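Local coordinates for uncharacterized protein (PDB 4OPW), which is of unknown function but, as a DUF2807 family member with a putative auto-transporter adhesin head domain, may take part in cell adhesion, at residues A[24-29]-A[91-96]. Sequence-based numbering, arbitrary orientation. Where two conformers were deposited one is given.
Sequences IKFDGV and VKASGN. With EDO (1,2-ethanediol), chain C.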
ATOM      1  N   ILE A  24       9.890   4.816  -3.463  1.00 15.07           N
ATOM      2  CA  ILE A  24       9.774   5.599  -2.237  1.00 15.38           C
ATOM      3  C   ILE A  24       9.875   4.688  -1.013  1.00 20.72           C
ATOM      4  O   ILE A  24       9.274   3.612  -0.996  1.00 19.72           O
ATOM      5  CB  ILE A  24       8.421   6.389  -2.218  1.00 18.73           C
ATOM      6  CG1 ILE A  24       8.311   7.388  -3.396  1.00 19.43           C
ATOM      7  CG2 ILE A  24       8.218   7.129  -0.859  1.00 19.87           C
ATOM      8  CD1 ILE A  24       6.846   7.943  -3.671  1.00 20.38           C
ATOM      9  N   LYS A  25      10.604   5.142   0.012  1.00 18.57           N
ATOM     10  CA  LYS A  25      10.735   4.438   1.290  1.00 18.70           C
ATOM     11  C   LYS A  25      10.689   5.439   2.421  1.00 21.38           C
ATOM     12  O   LYS A  25      11.424   6.427   2.405  1.00 21.07           O
ATOM     13  CB  LYS A  25      12.022   3.601   1.335  1.00 22.18           C
ATOM     14  CG  LYS A  25      12.207   2.738   2.577  1.00 44.51           C
ATOM     15  CD  LYS A  25      13.459   1.876   2.419  1.00 61.28           C
ATOM     16  CE  LYS A  25      13.823   1.086   3.650  1.00 76.35           C
ATOM     17  NZ  LYS A  25      15.083   0.318   3.456  1.00 87.17           N
ATOM     18  N   PHE A  26       9.825   5.207   3.406  1.00 16.89           N
ATOM     19  CA  PHE A  26       9.773   6.091   4.579  1.00 17.53           C
ATOM     20  C   PHE A  26       9.141   5.339   5.745  1.00 22.49           C
ATOM     21  O   PHE A  26       8.368   4.400   5.541  1.00 22.03           O
ATOM     22  CB  PHE A  26       9.028   7.423   4.288  1.00 19.85           C
ATOM     23  CG  PHE A  26       7.564   7.320   3.894  1.00 22.12           C
ATOM     24  CD1 PHE A  26       7.182   6.669   2.725  1.00 24.17           C
ATOM     25  CD2 PHE A  26       6.587   7.997   4.617  1.00 27.21           C
ATOM     26  CE1 PHE A  26       5.837   6.579   2.354  1.00 25.48           C
ATOM     27  CE2 PHE A  26       5.243   7.960   4.213  1.00 29.41           C
ATOM     28  CZ  PHE A  26       4.875   7.215   3.106  1.00 26.91           C
ATOM     29  N   ASP A  27       9.475   5.769   6.959  1.00 19.41           N
ATOM     30  CA  ASP A  27       9.040   5.151   8.197  1.00 19.24           C
ATOM     31  C   ASP A  27       8.786   6.240   9.212  1.00 24.73           C
ATOM     32  O   ASP A  27       9.709   6.956   9.575  1.00 28.54           O
ATOM     33  CB  ASP A  27      10.148   4.175   8.683  1.00 21.46           C
ATOM     34  CG  ASP A  27       9.860   3.350   9.925  1.00 32.36           C
ATOM     35  OD1 ASP A  27       8.689   3.291  10.344  1.00 29.26           O
ATOM     36  OD2 ASP A  27      10.787   2.665  10.403  1.00 43.43           O
ATOM     37  N   GLY A  28       7.542   6.375   9.646  1.00 18.84           N
ATOM     38  CA  GLY A  28       7.176   7.377  10.648  1.00 17.94           C
ATOM     39  C   GLY A  28       5.836   7.993  10.331  1.00 19.60           C
ATOM     40  O   GLY A  28       5.272   7.722   9.263  1.00 18.13           O
ATOM     41  N   VAL A  29       5.332   8.833  11.246  1.00 15.79           N
ATOM     42  CA  VAL A  29       4.017   9.435  11.105  1.00 16.56           C
ATOM     43  C   VAL A  29       4.122  10.650  10.164  1.00 20.06           C
ATOM     44  O   VAL A  29       4.128  11.809  10.592  1.00 20.23           O
ATOM     45  CB  VAL A  29       3.365   9.740  12.470  1.00 20.28           C
ATOM     46  CG1 VAL A  29       1.924  10.222  12.276  1.00 20.53           C
ATOM     47  CG2 VAL A  29       3.401   8.490  13.358  1.00 20.32           C
ATOM     48  N   VAL A  91       6.656   1.367  -3.482  1.00 15.85           N
ATOM     49  CA  VAL A  91       6.453   2.153  -2.271  1.00 16.88           C
ATOM     50  C   VAL A  91       6.613   1.230  -1.075  1.00 19.35           C
ATOM     51  O   VAL A  91       5.975   0.163  -1.035  1.00 18.45           O
ATOM     52  CB  VAL A  91       5.082   2.904  -2.207  1.00 19.48           C
ATOM     53  CG1 VAL A  91       4.950   3.734  -0.911  1.00 19.80           C
ATOM     54  CG2 VAL A  91       4.853   3.790  -3.441  1.00 18.81           C
ATOM     55  N   LYS A  92       7.460   1.631  -0.110  1.00 16.66           N
ATOM     56  CA  LYS A  92       7.637   0.922   1.154  0.50 17.01           C
ATOM     57  C   LYS A  92       7.258   1.922   2.254  1.00 20.67           C
ATOM     58  O   LYS A  92       7.969   2.916   2.428  1.00 19.74           O
ATOM     59  CB  LYS A  92       9.080   0.375   1.303  0.50 19.08           C
ATOM     60  CG  LYS A  92       9.535  -0.489   0.135  0.50 22.77           C
ATOM     61  CD  LYS A  92      10.786  -1.275   0.432  0.50 29.47           C
ATOM     62  CE  LYS A  92      10.941  -2.390  -0.574  0.50 33.97           C
ATOM     63  NZ  LYS A  92      12.342  -2.547  -1.023  0.50 32.34           N
ATOM     64  N   ALA A  93       6.130   1.706   2.928  1.00 17.64           N
ATOM     65  CA  ALA A  93       5.652   2.602   3.962  1.00 19.63           C
ATOM     66  C   ALA A  93       5.527   1.852   5.286  1.00 22.27           C
ATOM     67  O   ALA A  93       5.052   0.713   5.321  1.00 19.11           O
ATOM     68  CB  ALA A  93       4.306   3.190   3.546  1.00 21.29           C
ATOM     69  N   SER A  94       5.981   2.494   6.379  1.00 21.10           N
ATOM     70  CA  SER A  94       5.981   1.920   7.732  1.00 20.84           C
ATOM     71  C   SER A  94       5.712   2.996   8.771  1.00 24.53           C
ATOM     72  O   SER A  94       5.795   4.188   8.458  1.00 24.76           O
ATOM     73  CB  SER A  94       7.351   1.305   8.025  1.00 22.43           C
ATOM     74  OG  SER A  94       7.662   0.278   7.104  1.00 34.90           O
ATOM     75  N   GLY A  95       5.399   2.566   9.983  1.00 20.34           N
ATOM     76  CA  GLY A  95       5.304   3.432  11.150  1.00 20.03           C
ATOM     77  C   GLY A  95       4.174   4.428  11.210  1.00 22.80           C
ATOM     78  O   GLY A  95       4.367   5.555  11.683  1.00 22.06           O
ATOM     79  N   ASN A  96       2.971   3.997  10.804  1.00 17.88           N
ATOM     80  CA  ASN A  96       1.751   4.773  10.903  1.00 17.06           C
ATOM     81  C   ASN A  96       1.779   6.025   9.998  1.00 19.81           C
ATOM     82  O   ASN A  96       1.173   7.050  10.310  1.00 20.03           O
ATOM     83  CB  ASN A  96       1.426   5.121  12.385  1.00 17.28           C
ATOM     84  CG  ASN A  96      -0.043   5.006  12.720  1.00 23.60           C
ATOM     85  OD1 ASN A  96      -0.925   5.169  11.864  1.00 23.38           O
ATOM     86  ND2 ASN A  96      -0.344   4.745  13.991  1.00 21.63           N
TER
HETATM   87  C1  EDO C 301       9.105  10.891  11.332  1.00 34.28           C
HETATM   88  O1  EDO C 301       9.416  10.102  12.475  1.00 37.14           O
HETATM   89  C2  EDO C 301      10.271  10.795  10.321  1.00 32.03           C
HETATM   90  O2  EDO C 301      10.573   9.445  10.067  1.00 28.06           O
HETATM   91  O   HOH W   1      14.030  -1.722   0.979  1.00 50.81           O
HETATM   92  O   HOH W   2       9.252   1.747   5.259  1.00 26.63           O
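Ile24 to Asp27 and Val91 to Ser94 pair as neighbouring parallel strands, their axes 4.7 Å apart and inclined by 4°, as expected of neighbouring rungs in the beta-solenoid fold of this pectate-lyase-like clan. Lys92 stands between two partners, its N donating to Ile24 O and its O accepting from Phe26 N, the latter bond running almost straight out from the carbonyl. Ser94 N to Phe26 O is the most bent of the four (136° at the hydrogen), whereas Gly28 N carries the pairing past the strand end to Ser94 O at 3.0 Å.

On the buried face, Phe26 has CG between its backbone N and carbonyl carbon (chi1 62°), which swings the ring towards the neighbouring strand: CE1 lies 3.9 Å from Ala93 CB, and Val91 CG1 meets the ring edge. Phe99 and Phe32 continue this interior packing. The opposite face is polar: Asp27 OD1 approaches Ser94 CB to 3.3 Å, and one water accepts from Lys92 NZ at 2.7 Å and, weakly, from Lys25 NZ. A second water donates to Phe26 O and is hydrogen-bonded to Ser94 OG, 2.8 Å from each.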